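Local coordinates for VIN1 (Oscarella pearsei, PDB 6BFI), which probably binds actin filaments and may play a role in cell-cell adhesion, at residues 417-422 with 444-449; 377-382 with 477-482; 428-433 with 491-496; 371-376 with 497-502; 408-413 with 450-455. One frame throughout, in Å; residues are numbered along the deposited sequence.

Contact 1 (417-422 with 444-449)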
# COMPACT_ATOMS: atom_id res chain seq x y z
N LEU A 417 12.57 -7.90 -15.66
CA LEU A 417 12.33 -7.82 -14.21
C LEU A 417 11.11 -6.96 -13.91
O LEU A 417 10.24 -7.36 -13.12
CB LEU A 417 13.57 -7.27 -13.50
CG LEU A 417 14.83 -8.13 -13.51
CD1 LEU A 417 15.92 -7.45 -12.69
CD2 LEU A 417 14.53 -9.53 -12.98
N ALA A 418 11.04 -5.78 -14.52
CA ALA A 418 9.91 -4.89 -14.24
C ALA A 418 8.59 -5.48 -14.73
O ALA A 418 7.56 -5.34 -14.07
CB ALA A 418 10.16 -3.51 -14.85
N ASP A 419 8.62 -6.14 -15.90
CA ASP A 419 7.41 -6.78 -16.40
C ASP A 419 6.93 -7.87 -15.45
O ASP A 419 5.73 -7.97 -15.16
CB ASP A 419 7.66 -7.36 -17.80
CG ASP A 419 7.63 -6.30 -18.88
OD1 ASP A 419 7.78 -5.11 -18.55
OD2 ASP A 419 7.47 -6.66 -20.06
N THR A 420 7.85 -8.70 -14.96
CA THR A 420 7.48 -9.75 -14.02
C THR A 420 6.92 -9.17 -12.73
O THR A 420 5.92 -9.67 -12.20
CB THR A 420 8.68 -10.65 -13.74
OG1 THR A 420 8.97 -11.42 -14.92
CG2 THR A 420 8.39 -11.60 -12.59
N ALA A 421 7.54 -8.10 -12.22
CA ALA A 421 6.98 -7.42 -11.06
C ALA A 421 5.56 -6.95 -11.33
O ALA A 421 4.68 -7.05 -10.47
CB ALA A 421 7.87 -6.25 -10.65
N GLU A 422 5.30 -6.44 -12.55
CA GLU A 422 3.95 -6.00 -12.89
C GLU A 422 2.98 -7.18 -12.92
O GLU A 422 1.83 -7.05 -12.46
CB GLU A 422 3.96 -5.28 -14.24
CG GLU A 422 2.57 -4.93 -14.76
CD GLU A 422 1.82 -4.00 -13.83
OE1 GLU A 422 2.44 -3.05 -13.30
OE2 GLU A 422 0.60 -4.23 -13.62
N LYS A 444 10.48 2.81 -10.39
CA LYS A 444 11.80 3.28 -9.99
C LYS A 444 12.90 2.49 -10.69
O LYS A 444 13.90 3.06 -11.14
CB LYS A 444 11.95 3.20 -8.47
CG LYS A 444 13.39 3.10 -8.00
CD LYS A 444 13.53 3.41 -6.52
CE LYS A 444 14.97 3.23 -6.07
NZ LYS A 444 15.22 3.79 -4.71
N LEU A 445 12.73 1.16 -10.79
CA LEU A 445 13.75 0.34 -11.44
C LEU A 445 13.93 0.73 -12.90
O LEU A 445 15.06 0.85 -13.39
CB LEU A 445 13.40 -1.14 -11.31
CG LEU A 445 14.44 -2.10 -11.89
CD1 LEU A 445 15.78 -1.91 -11.20
CD2 LEU A 445 13.98 -3.54 -11.79
N ARG A 446 12.82 0.93 -13.62
CA ARG A 446 12.93 1.40 -15.01
C ARG A 446 13.63 2.75 -15.07
O ARG A 446 14.56 2.95 -15.87
CB ARG A 446 11.54 1.49 -15.64
CG ARG A 446 10.80 0.16 -15.75
CD ARG A 446 9.48 0.35 -16.49
NE ARG A 446 8.91 -0.92 -16.95
CZ ARG A 446 7.87 -1.52 -16.38
NH1 ARG A 446 7.26 -0.97 -15.34
NH2 ARG A 446 7.43 -2.67 -16.87
N ASP A 447 13.21 3.68 -14.21
CA ASP A 447 13.76 5.04 -14.24
C ASP A 447 15.27 5.03 -14.03
O ASP A 447 16.01 5.66 -14.80
CB ASP A 447 13.06 5.91 -13.20
CG ASP A 447 13.55 7.34 -13.22
OD1 ASP A 447 13.19 8.08 -14.16
OD2 ASP A 447 14.29 7.73 -12.29
N ILE A 448 15.74 4.34 -13.00
CA ILE A 448 17.18 4.28 -12.76
C ILE A 448 17.88 3.46 -13.84
O ILE A 448 19.06 3.68 -14.13
CB ILE A 448 17.49 3.74 -11.35
CG1 ILE A 448 18.98 3.87 -11.04
CG2 ILE A 448 17.05 2.29 -11.22
CD1 ILE A 448 19.55 5.26 -11.27
N SER A 449 17.16 2.53 -14.47
CA SER A 449 17.74 1.77 -15.57
C SER A 449 18.04 2.66 -16.76
O SER A 449 18.95 2.36 -17.55
CB SER A 449 16.81 0.63 -15.97
OG SER A 449 16.64 -0.29 -14.91
O HOH W 1 4.46 -1.84 -13.80
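Leu445 and Arg446 carry the near face of helix 432-449 against Leu417, Ala418 and Asp419 of helix 399-427. The two helices form an antiparallel hairpin within the all-helical vinculin fold; the short segments run at 168° to each other, their axes 10.4 Å apart. Leu445 comes first and works on the buried side. Its CG lies anti to the backbone N (chi1 -177°), which carries the CD2 branch across to Leu417 CB at 4.1 Å. Behind this pair, Trp479 and Met486 of helix 466-493 cover Leu445, and Phe376 and Val379 pack on Leu417. Arg446 follows on the exposed side, where its chain, extended from CG to NE, reaches across to helix 399-427. The methyl of Ala418 lies over the centre of one guanidinium face, with CB 3.4 Å from Arg446 CZ. The guanidinium thus lies flat on the methyl, with its edge directed at polar partners. A water near Glu422 OE1 and Arg446 NH1 may bridge the two, but the link is doubtful. Asp419 supplies the direct ionic partner, lying in the guanidinium plane. Its OD1 takes a bent hydrogen bond from Arg446 NH2, 3.0 Å long with an angle of 133° at the hydrogen.

Contact 2 (377-382 with 477-482)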
# COMPACT_ATOMS: atom_id res chain seq x y z
N VAL A 377 16.70 -15.26 -11.56
CA VAL A 377 17.74 -16.22 -11.22
C VAL A 377 19.12 -15.57 -11.16
O VAL A 377 20.02 -16.09 -10.49
CB VAL A 377 17.72 -17.40 -12.21
CG1 VAL A 377 18.26 -16.97 -13.57
CG2 VAL A 377 18.51 -18.58 -11.67
N ASN A 378 19.31 -14.44 -11.84
CA ASN A 378 20.62 -13.79 -11.93
C ASN A 378 20.38 -12.30 -12.16
O ASN A 378 20.51 -11.78 -13.27
CB ASN A 378 21.46 -14.41 -13.05
CG ASN A 378 22.89 -13.91 -13.05
OD1 ASN A 378 23.29 -13.17 -12.15
ND2 ASN A 378 23.66 -14.32 -14.04
N VAL A 379 20.02 -11.60 -11.08
CA VAL A 379 19.63 -10.20 -11.20
C VAL A 379 20.83 -9.32 -11.54
O VAL A 379 20.73 -8.44 -12.41
CB VAL A 379 18.94 -9.73 -9.90
CG1 VAL A 379 18.63 -8.25 -9.97
CG2 VAL A 379 17.68 -10.54 -9.65
N GLY A 380 21.97 -9.54 -10.89
CA GLY A 380 23.13 -8.70 -11.06
C GLY A 380 24.10 -9.09 -12.16
O GLY A 380 25.02 -8.32 -12.45
N GLY A 381 23.91 -10.25 -12.77
CA GLY A 381 24.80 -10.74 -13.81
C GLY A 381 24.94 -9.81 -15.00
O GLY A 381 26.05 -9.37 -15.34
N PRO A 382 23.83 -9.51 -15.68
CA PRO A 382 23.93 -8.71 -16.92
C PRO A 382 24.52 -7.32 -16.72
O PRO A 382 25.29 -6.87 -17.58
CB PRO A 382 22.47 -8.64 -17.40
CG PRO A 382 21.85 -9.88 -16.85
CD PRO A 382 22.48 -10.07 -15.50
N GLU A 477 25.38 0.34 -8.24
CA GLU A 477 24.88 -0.02 -6.92
C GLU A 477 23.47 0.51 -6.68
O GLU A 477 22.70 -0.11 -5.93
CB GLU A 477 25.84 0.47 -5.84
CG GLU A 477 27.22 -0.17 -5.92
CD GLU A 477 28.21 0.45 -4.96
OE1 GLU A 477 28.67 -0.25 -4.03
OE2 GLU A 477 28.53 1.65 -5.13
N LYS A 478 23.11 1.64 -7.29
CA LYS A 478 21.73 2.09 -7.20
C LYS A 478 20.79 1.12 -7.92
O LYS A 478 19.73 0.77 -7.38
CB LYS A 478 21.58 3.50 -7.78
CG LYS A 478 22.25 4.57 -6.94
CD LYS A 478 21.67 4.58 -5.53
CE LYS A 478 22.58 5.32 -4.57
NZ LYS A 478 22.04 5.30 -3.18
N TRP A 479 21.18 0.68 -9.11
CA TRP A 479 20.36 -0.29 -9.83
C TRP A 479 20.24 -1.60 -9.05
O TRP A 479 19.16 -2.18 -8.97
CB TRP A 479 20.93 -0.55 -11.23
CG TRP A 479 20.04 -1.42 -12.08
CD1 TRP A 479 19.15 -1.00 -13.02
CD2 TRP A 479 19.96 -2.85 -12.05
NE1 TRP A 479 18.52 -2.09 -13.59
CE2 TRP A 479 19.00 -3.23 -13.01
CE3 TRP A 479 20.61 -3.85 -11.32
CZ2 TRP A 479 18.67 -4.57 -13.25
CZ3 TRP A 479 20.28 -5.17 -11.56
CH2 TRP A 479 19.32 -5.52 -12.51
N LEU A 480 21.35 -2.07 -8.48
CA LEU A 480 21.32 -3.31 -7.71
C LEU A 480 20.45 -3.16 -6.46
O LEU A 480 19.76 -4.10 -6.07
CB LEU A 480 22.73 -3.74 -7.33
CG LEU A 480 23.60 -4.32 -8.45
CD1 LEU A 480 24.99 -4.68 -7.93
CD2 LEU A 480 22.92 -5.53 -9.07
N GLU A 481 20.49 -1.99 -5.83
CA GLU A 481 19.65 -1.77 -4.65
C GLU A 481 18.17 -1.80 -5.02
O GLU A 481 17.39 -2.54 -4.40
CB GLU A 481 20.01 -0.44 -3.99
CG GLU A 481 19.03 0.00 -2.91
CD GLU A 481 18.30 1.28 -3.28
OE1 GLU A 481 18.92 2.17 -3.90
OE2 GLU A 481 17.10 1.40 -2.94
N ALA A 482 17.77 -1.02 -6.02
CA ALA A 482 16.37 -1.00 -6.43
C ALA A 482 15.91 -2.38 -6.88
O ALA A 482 14.82 -2.84 -6.50
CB ALA A 482 16.16 0.02 -7.54
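Trp479 points the far edge of its six-membered ring at Val379, meeting the backbone and side chain of that residue together. The Val379 carbonyl O lies near the ring plane, 3.2 Å from Trp479 CH2, so the ring approaches it with an edge carrying C-H groups. Val379 CG1 sits 3.8 Å from the same CH2 atom and equally close to CZ3. The indole reaches this far because its CG is anti to the backbone N (chi1 -173°), which swings the ring out from helix 466-493 toward the turn. One residue on, Leu480 lays its CD2 branch 3.7 Å from Gly380 CA; a beta carbon on this glycine would come tightly against that methyl. A weak capping bond runs from Gly381 N to Asn378 OD1 in this turn. The indole NE1 has weak hydrogen bonds to Ser449 OG and Thr414 OG1, which probably help to fix the rotation of the ring. Were Trp479 an alanine, a gap would probably open beside Val379, and the Ser449 and Thr414 hydroxyls would lose their weak indole partner. The Val379 carbonyl also accepts a hydrogen bond from His413 NE2. In this all-helical vinculin-family fold, an interhelix turn joining helices 344-375 and 381-390 thus packs on helix 466-493, with Trp479 also against His413 and Leu417 of helix 399-427 and Ile383 of helix 381-390.

Contact 3 (428-433 with 491-496)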
# COMPACT_ATOMS: atom_id res chain seq x y z
N GLY A 428 -0.97 -11.75 -8.33
CA GLY A 428 -0.40 -12.51 -7.23
C GLY A 428 -1.24 -12.59 -5.99
O GLY A 428 -0.78 -13.12 -4.98
N GLY A 429 -2.48 -12.11 -6.04
CA GLY A 429 -3.33 -12.15 -4.87
C GLY A 429 -2.86 -11.29 -3.72
O GLY A 429 -3.20 -11.58 -2.57
N CYS A 430 -2.08 -10.25 -3.98
CA CYS A 430 -1.61 -9.36 -2.93
C CYS A 430 -2.61 -8.23 -2.70
O CYS A 430 -3.42 -7.90 -3.56
CB CYS A 430 -0.23 -8.79 -3.28
SG CYS A 430 -0.15 -7.95 -4.88
N SER A 431 -2.53 -7.64 -1.51
CA SER A 431 -3.39 -6.51 -1.19
C SER A 431 -3.05 -5.31 -2.08
O SER A 431 -2.01 -5.26 -2.74
CB SER A 431 -3.26 -6.12 0.28
OG SER A 431 -1.99 -5.55 0.54
N ASP A 432 -3.96 -4.33 -2.09
CA ASP A 432 -3.79 -3.16 -2.94
C ASP A 432 -2.58 -2.34 -2.54
O ASP A 432 -1.94 -1.71 -3.39
CB ASP A 432 -5.06 -2.30 -2.90
CG ASP A 432 -6.29 -3.05 -3.36
OD1 ASP A 432 -6.21 -3.76 -4.38
OD2 ASP A 432 -7.33 -2.94 -2.68
N ALA A 433 -2.25 -2.32 -1.25
CA ALA A 433 -1.10 -1.55 -0.79
C ALA A 433 0.21 -2.18 -1.27
O ALA A 433 1.06 -1.49 -1.85
CB ALA A 433 -1.12 -1.45 0.74
N ASP A 491 9.29 -11.68 -3.99
CA ASP A 491 9.35 -12.90 -3.19
C ASP A 491 8.34 -12.86 -2.05
O ASP A 491 7.84 -13.91 -1.63
CB ASP A 491 10.76 -13.11 -2.64
CG ASP A 491 11.79 -13.33 -3.74
OD1 ASP A 491 11.39 -13.65 -4.87
OD2 ASP A 491 13.00 -13.17 -3.46
N GLY A 492 8.04 -11.67 -1.53
CA GLY A 492 7.04 -11.58 -0.47
C GLY A 492 5.64 -11.92 -0.95
O GLY A 492 4.87 -12.55 -0.22
N VAL A 493 5.30 -11.53 -2.17
CA VAL A 493 3.97 -11.83 -2.69
C VAL A 493 3.88 -13.29 -3.15
O VAL A 493 2.88 -13.97 -2.88
CB VAL A 493 3.61 -10.87 -3.83
CG1 VAL A 493 2.29 -11.27 -4.47
CG2 VAL A 493 3.54 -9.44 -3.31
N ILE A 494 4.91 -13.78 -3.82
CA ILE A 494 4.85 -15.09 -4.47
C ILE A 494 4.66 -16.20 -3.44
O ILE A 494 5.19 -16.14 -2.32
CB ILE A 494 6.12 -15.30 -5.31
CG1 ILE A 494 5.95 -14.66 -6.69
CG2 ILE A 494 6.48 -16.78 -5.44
CD1 ILE A 494 4.74 -15.16 -7.43
N ASP A 495 3.87 -17.20 -3.82
CA ASP A 495 3.72 -18.41 -3.01
C ASP A 495 5.05 -19.15 -2.94
O ASP A 495 5.56 -19.62 -3.96
CB ASP A 495 2.63 -19.31 -3.60
CG ASP A 495 2.17 -20.39 -2.63
OD1 ASP A 495 2.87 -20.66 -1.64
OD2 ASP A 495 1.09 -20.98 -2.88
N SER A 496 5.60 -19.25 -1.73
CA SER A 496 6.97 -19.73 -1.59
C SER A 496 7.08 -21.23 -1.83
O SER A 496 8.08 -21.70 -2.38
CB SER A 496 7.51 -19.36 -0.21
OG SER A 496 7.59 -17.95 -0.07
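Val493 holds CG1 anti to its backbone N (chi1 174°), which places both its methyls against Cys430 CB, while Cys430 sets SG between its own backbone N and carbonyl carbon (chi1 55°). Cys430 CB nestles against both branches of the valine, 3.7 Å from Val493 CG1 and 3.8 Å from Val493 CG2. The sulfur stands a little farther back, its SG 4.1 Å from Val493 CG1, so it is the CB rather than the thiol that makes the closest approach. The CG1 methyl has a second neighbour in the backbone, the carbonyl O of Gly428 at 3.6 Å, and therefore fits into the bend of the chain between Gly428 and Cys430. A side chain at Gly428 would run into it, since a beta carbon there would clash with Val493 CG1. Gly429 lies in the bend with a positive phi of 66°. No hydrogen bond crosses between the two segments, and Val493 supplies nearly all the contact from its side. Val434 and Leu438 of helix 432-449 also pack on Val493, extending the apolar patch along that helix. Both segments span a connection between two helices. Residues 428-431 turn the chain from helix 399-427 into helix 432-449, with Ser431 at the N-cap position; beyond Val493, the last residue of helix 466-493, Ile494 leaves helical geometry and Asp495 is the N-cap of the next helix, holding Leu497 N weakly through OD1. Such packing of one interhelix turn on another helix end is consistent with the all-helical bundle architecture of the vinculin family.

Contact 4 (371-376 with 497-502)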
# COMPACT_ATOMS: atom_id res chain seq x y z
N ARG A 371 7.69 -17.79 -13.47
CA ARG A 371 8.23 -16.56 -14.02
C ARG A 371 9.28 -15.96 -13.10
O ARG A 371 10.34 -15.51 -13.56
CB ARG A 371 7.11 -15.55 -14.27
CG ARG A 371 6.44 -15.66 -15.63
CD ARG A 371 7.34 -15.12 -16.74
NE ARG A 371 7.56 -13.69 -16.61
CZ ARG A 371 6.79 -12.75 -17.15
NH1 ARG A 371 5.72 -13.10 -17.86
NH2 ARG A 371 7.07 -11.46 -16.97
N VAL A 372 9.02 -15.96 -11.79
CA VAL A 372 10.01 -15.43 -10.86
C VAL A 372 11.26 -16.30 -10.85
O VAL A 372 12.38 -15.79 -10.84
CB VAL A 372 9.39 -15.30 -9.46
CG1 VAL A 372 10.45 -14.90 -8.44
CG2 VAL A 372 8.27 -14.28 -9.49
N ALA A 373 11.08 -17.63 -10.85
CA ALA A 373 12.23 -18.53 -10.85
C ALA A 373 13.10 -18.33 -12.09
O ALA A 373 14.32 -18.53 -12.03
CB ALA A 373 11.77 -19.98 -10.76
N THR A 374 12.50 -17.94 -13.21
CA THR A 374 13.28 -17.76 -14.44
C THR A 374 13.93 -16.39 -14.50
O THR A 374 15.13 -16.27 -14.80
CB THR A 374 12.38 -17.98 -15.66
OG1 THR A 374 11.84 -19.30 -15.63
CG2 THR A 374 13.18 -17.78 -16.94
N ASP A 375 13.17 -15.33 -14.22
CA ASP A 375 13.64 -13.98 -14.50
C ASP A 375 14.57 -13.43 -13.42
O ASP A 375 15.43 -12.61 -13.72
CB ASP A 375 12.45 -13.05 -14.70
CG ASP A 375 11.53 -13.51 -15.82
OD1 ASP A 375 11.95 -14.34 -16.65
OD2 ASP A 375 10.37 -13.02 -15.88
N PHE A 376 14.41 -13.87 -12.17
CA PHE A 376 15.22 -13.36 -11.07
C PHE A 376 16.35 -14.31 -10.68
O PHE A 376 16.90 -14.19 -9.58
CB PHE A 376 14.34 -13.08 -9.85
CG PHE A 376 13.51 -11.84 -9.98
CD1 PHE A 376 12.31 -11.87 -10.68
CD2 PHE A 376 13.91 -10.66 -9.38
CE1 PHE A 376 11.53 -10.73 -10.79
CE2 PHE A 376 13.14 -9.52 -9.49
CZ PHE A 376 11.95 -9.55 -10.19
N LEU A 497 6.07 -22.00 -1.41
CA LEU A 497 6.10 -23.44 -1.63
C LEU A 497 6.16 -23.76 -3.12
O LEU A 497 6.89 -24.68 -3.54
CB LEU A 497 4.88 -24.10 -0.99
CG LEU A 497 4.67 -25.59 -1.25
CD1 LEU A 497 5.91 -26.39 -0.89
CD2 LEU A 497 3.46 -26.10 -0.48
N GLU A 498 5.42 -23.02 -3.94
CA GLU A 498 5.50 -23.22 -5.38
C GLU A 498 6.88 -22.87 -5.92
O GLU A 498 7.40 -23.55 -6.81
CB GLU A 498 4.42 -22.40 -6.09
CG GLU A 498 3.00 -22.90 -5.88
CD GLU A 498 2.77 -24.29 -6.45
OE1 GLU A 498 3.60 -24.76 -7.27
OE2 GLU A 498 1.76 -24.93 -6.08
N PHE A 499 7.49 -21.80 -5.38
CA PHE A 499 8.86 -21.47 -5.78
C PHE A 499 9.82 -22.60 -5.44
O PHE A 499 10.71 -22.92 -6.23
CB PHE A 499 9.30 -20.16 -5.11
CG PHE A 499 10.64 -19.65 -5.60
CD1 PHE A 499 11.82 -20.11 -5.04
CD2 PHE A 499 10.70 -18.71 -6.62
CE1 PHE A 499 13.05 -19.64 -5.49
CE2 PHE A 499 11.92 -18.23 -7.07
CZ PHE A 499 13.10 -18.70 -6.51
N MET A 500 9.64 -23.22 -4.27
CA MET A 500 10.52 -24.31 -3.87
C MET A 500 10.30 -25.55 -4.72
O MET A 500 11.26 -26.28 -5.01
CB MET A 500 10.33 -24.63 -2.39
CG MET A 500 10.68 -23.48 -1.46
SD MET A 500 12.31 -22.77 -1.81
CE MET A 500 12.36 -21.43 -0.62
N LYS A 501 9.06 -25.81 -5.14
CA LYS A 501 8.80 -26.95 -6.01
C LYS A 501 9.40 -26.72 -7.40
O LYS A 501 10.15 -27.57 -7.90
CB LYS A 501 7.30 -27.21 -6.12
CG LYS A 501 6.68 -27.89 -4.91
CD LYS A 501 5.18 -28.10 -5.09
CE LYS A 501 4.58 -28.90 -3.95
NZ LYS A 501 3.10 -29.01 -4.06
N VAL A 502 9.08 -25.59 -8.02
CA VAL A 502 9.60 -25.29 -9.35
C VAL A 502 11.12 -25.28 -9.34
O VAL A 502 11.77 -25.87 -10.22
CB VAL A 502 9.01 -23.96 -9.86
CG1 VAL A 502 9.62 -23.59 -11.20
CG2 VAL A 502 7.50 -24.06 -9.97
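Asp375 OD2, just beyond Val372 and Ala373, which meet Phe499, is gripped by two arginines. Arg371 NE donates to it over 3.0 Å at an angle of 152°, arriving on the syn side and somewhat out of the carboxylate plane. Arg416 NE of helix 399-427 adds a second salt bridge to the same oxygen, so the buried carboxylate gathers two guanidinium groups and is likely to stay ionised. Arg371 has further partners in Thr420 OG1 and the carbonyl of Leu308, joining the end of helix 344-375 to helix 399-427 and to the chain at Leu308.

Across the contact the chemistry is purely apolar. Phe499 extends its ring from helix 496-519 with CG anti to the backbone N (chi1 -173°), and the CE2 corner does the touching. It lies 3.8 Å from Ala373 CA, close to the helix backbone itself, and 3.9 Å from Val372 CG1. Both approach the ring obliquely, while the valine and phenylalanine side chains run at about a right angle to each other. In this all-helical vinculin-family fold the two helices cross at -55°: the axes of the short segments pass 10.0 Å apart, and the small Ala373 lies at the closest pairing of the backbones. Ala373 CB also meets Phe499 CE2, at 4.1 Å. One turn along helix 496-519, Val502 CG1 reaches the same methyl, 4.2 Å from Ala373 CB. Val544 of helix 524-550 packs on Phe499, and Ile494, in the turn before helix 496-519, lies against Val372.

Contact 5 (408-413 with 450-455)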
# COMPACT_ATOMS: atom_id res chain seq x y z
N LYS A 408 22.33 -4.18 -24.76
CA LYS A 408 20.99 -4.62 -25.14
C LYS A 408 20.51 -5.75 -24.24
O LYS A 408 19.33 -5.78 -23.84
CB LYS A 408 20.97 -5.05 -26.60
CG LYS A 408 19.58 -5.08 -27.21
CD LYS A 408 18.90 -3.73 -27.06
CE LYS A 408 17.47 -3.76 -27.56
NZ LYS A 408 16.79 -2.45 -27.35
N GLU A 409 21.40 -6.68 -23.90
CA GLU A 409 21.03 -7.74 -22.97
C GLU A 409 20.64 -7.18 -21.61
O GLU A 409 19.70 -7.68 -20.98
CB GLU A 409 22.18 -8.74 -22.82
CG GLU A 409 22.35 -9.66 -24.03
CD GLU A 409 23.48 -10.66 -23.84
OE1 GLU A 409 24.24 -10.53 -22.86
OE2 GLU A 409 23.60 -11.57 -24.68
N PHE A 410 21.33 -6.13 -21.15
CA PHE A 410 20.94 -5.51 -19.88
C PHE A 410 19.56 -4.88 -19.98
O PHE A 410 18.73 -5.05 -19.08
CB PHE A 410 21.97 -4.47 -19.44
CG PHE A 410 21.47 -3.59 -18.33
CD1 PHE A 410 21.54 -4.01 -17.01
CD2 PHE A 410 20.90 -2.35 -18.60
CE1 PHE A 410 21.07 -3.20 -15.98
CE2 PHE A 410 20.42 -1.55 -17.58
CZ PHE A 410 20.51 -1.98 -16.27
N GLU A 411 19.31 -4.12 -21.05
CA GLU A 411 18.02 -3.47 -21.21
C GLU A 411 16.88 -4.49 -21.21
O GLU A 411 15.88 -4.31 -20.50
CB GLU A 411 18.00 -2.64 -22.49
CG GLU A 411 18.89 -1.40 -22.44
CD GLU A 411 18.22 -0.22 -21.75
OE1 GLU A 411 17.93 0.78 -22.44
OE2 GLU A 411 17.97 -0.30 -20.53
N ALA A 412 17.04 -5.57 -21.97
CA ALA A 412 16.01 -6.61 -21.98
C ALA A 412 15.89 -7.28 -20.62
O ALA A 412 14.78 -7.66 -20.21
CB ALA A 412 16.32 -7.64 -23.07
N HIS A 413 17.00 -7.42 -19.90
CA HIS A 413 16.97 -8.04 -18.58
C HIS A 413 16.13 -7.22 -17.61
O HIS A 413 15.15 -7.71 -17.04
CB HIS A 413 18.39 -8.23 -18.06
CG HIS A 413 18.46 -8.81 -16.68
ND1 HIS A 413 18.02 -10.08 -16.37
CD2 HIS A 413 18.92 -8.28 -15.52
CE1 HIS A 413 18.21 -10.31 -15.09
NE2 HIS A 413 18.75 -9.24 -14.54
N THR A 450 17.30 3.77 -16.93
CA THR A 450 17.60 4.67 -18.04
C THR A 450 19.00 5.28 -17.94
O THR A 450 19.53 5.75 -18.95
CB THR A 450 16.57 5.80 -18.12
OG1 THR A 450 16.74 6.70 -17.01
CG2 THR A 450 15.16 5.24 -18.11
N ALA A 451 19.62 5.29 -16.76
CA ALA A 451 20.90 5.94 -16.55
C ALA A 451 22.09 4.98 -16.58
O ALA A 451 23.23 5.44 -16.49
CB ALA A 451 20.90 6.71 -15.23
N VAL A 452 21.84 3.68 -16.70
CA VAL A 452 22.93 2.71 -16.60
C VAL A 452 23.77 2.69 -17.87
O VAL A 452 25.00 2.76 -17.82
CB VAL A 452 22.36 1.32 -16.27
CG1 VAL A 452 23.40 0.24 -16.49
CG2 VAL A 452 21.86 1.28 -14.83
N VAL A 453 23.12 2.59 -19.03
CA VAL A 453 23.87 2.55 -20.29
C VAL A 453 24.63 3.83 -20.55
O VAL A 453 25.78 3.76 -20.99
CB VAL A 453 22.93 2.15 -21.45
CG1 VAL A 453 23.65 2.26 -22.78
CG2 VAL A 453 22.40 0.73 -21.24
N PRO A 454 24.07 5.04 -20.33
CA PRO A 454 24.87 6.25 -20.57
C PRO A 454 26.15 6.31 -19.75
O PRO A 454 27.20 6.69 -20.28
CB PRO A 454 23.91 7.38 -20.21
CG PRO A 454 22.57 6.81 -20.49
CD PRO A 454 22.66 5.37 -20.08
N ALA A 455 26.10 5.95 -18.46
CA ALA A 455 27.29 6.01 -17.63
C ALA A 455 28.34 5.02 -18.11
O ALA A 455 29.52 5.37 -18.27
CB ALA A 455 26.92 5.75 -16.17
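Phe410 and Val452 make a CH-pi contact. Val452 CG1 stands over one face of the phenylalanine, 4.0 Å from the ring centroid and 26° off the normal, displaced toward the CE2 and CZ rim. The nearest approach is 3.6 Å, between Val452 CG1 and Phe410 CE2. Phe410 has CG anti to its backbone N (chi1 167°), which sends the ring off helix 399-427 toward the start of helix 452-460. Looser apolar contacts add to this. Val453 CG2 reaches Phe410 CD2 obliquely at 4.3 Å, and the aliphatic part of Glu411 borders the same methyl, with its CG 4.3 Å from Val453 CG2. No hydrogen bond or salt bridge crosses between the segments: this is apolar packing between helices of the all-helical vinculin-family fold. With a serine at Phe410, Val452 would probably lose the flat surface under its methyl, and a gap would open between the two helices. The ring also meets Trp479 of helix 466-493, their planes at about 55°, and touches Ile383 of helix 381-390. Val452 also touches Leu386 of helix 381-390 and Val475 of helix 466-493, while Pro454 packs on Asp226 and Phe229 of helix 224-249.

How the contacts relate
Contacts 1 and 4 are largely buried, contacts 2, 3 and 5 partly so. Contact 1 alone joins its segments by a salt bridge, on its solvent-exposed side; the others meet through apolar groups and backbone atoms. Helix 399-427 serves contacts 1 and 5, helix 432-449 contacts 1 and 3, and helix 466-493 contacts 2 and 3. Contacts 1, 2 and 5 lie close together, with centres 11 to 12 Å apart, and Trp479 touches residues of both its neighbours. Contacts 3 and 4, centred about 17 and 18 Å from contact 1, are joined by Ile494 against Val372. Contact 1 reaches contact 4 through Thr420 and Arg371, whereas contacts 3 and 5 stay apart, nearest atoms about 13 Å away.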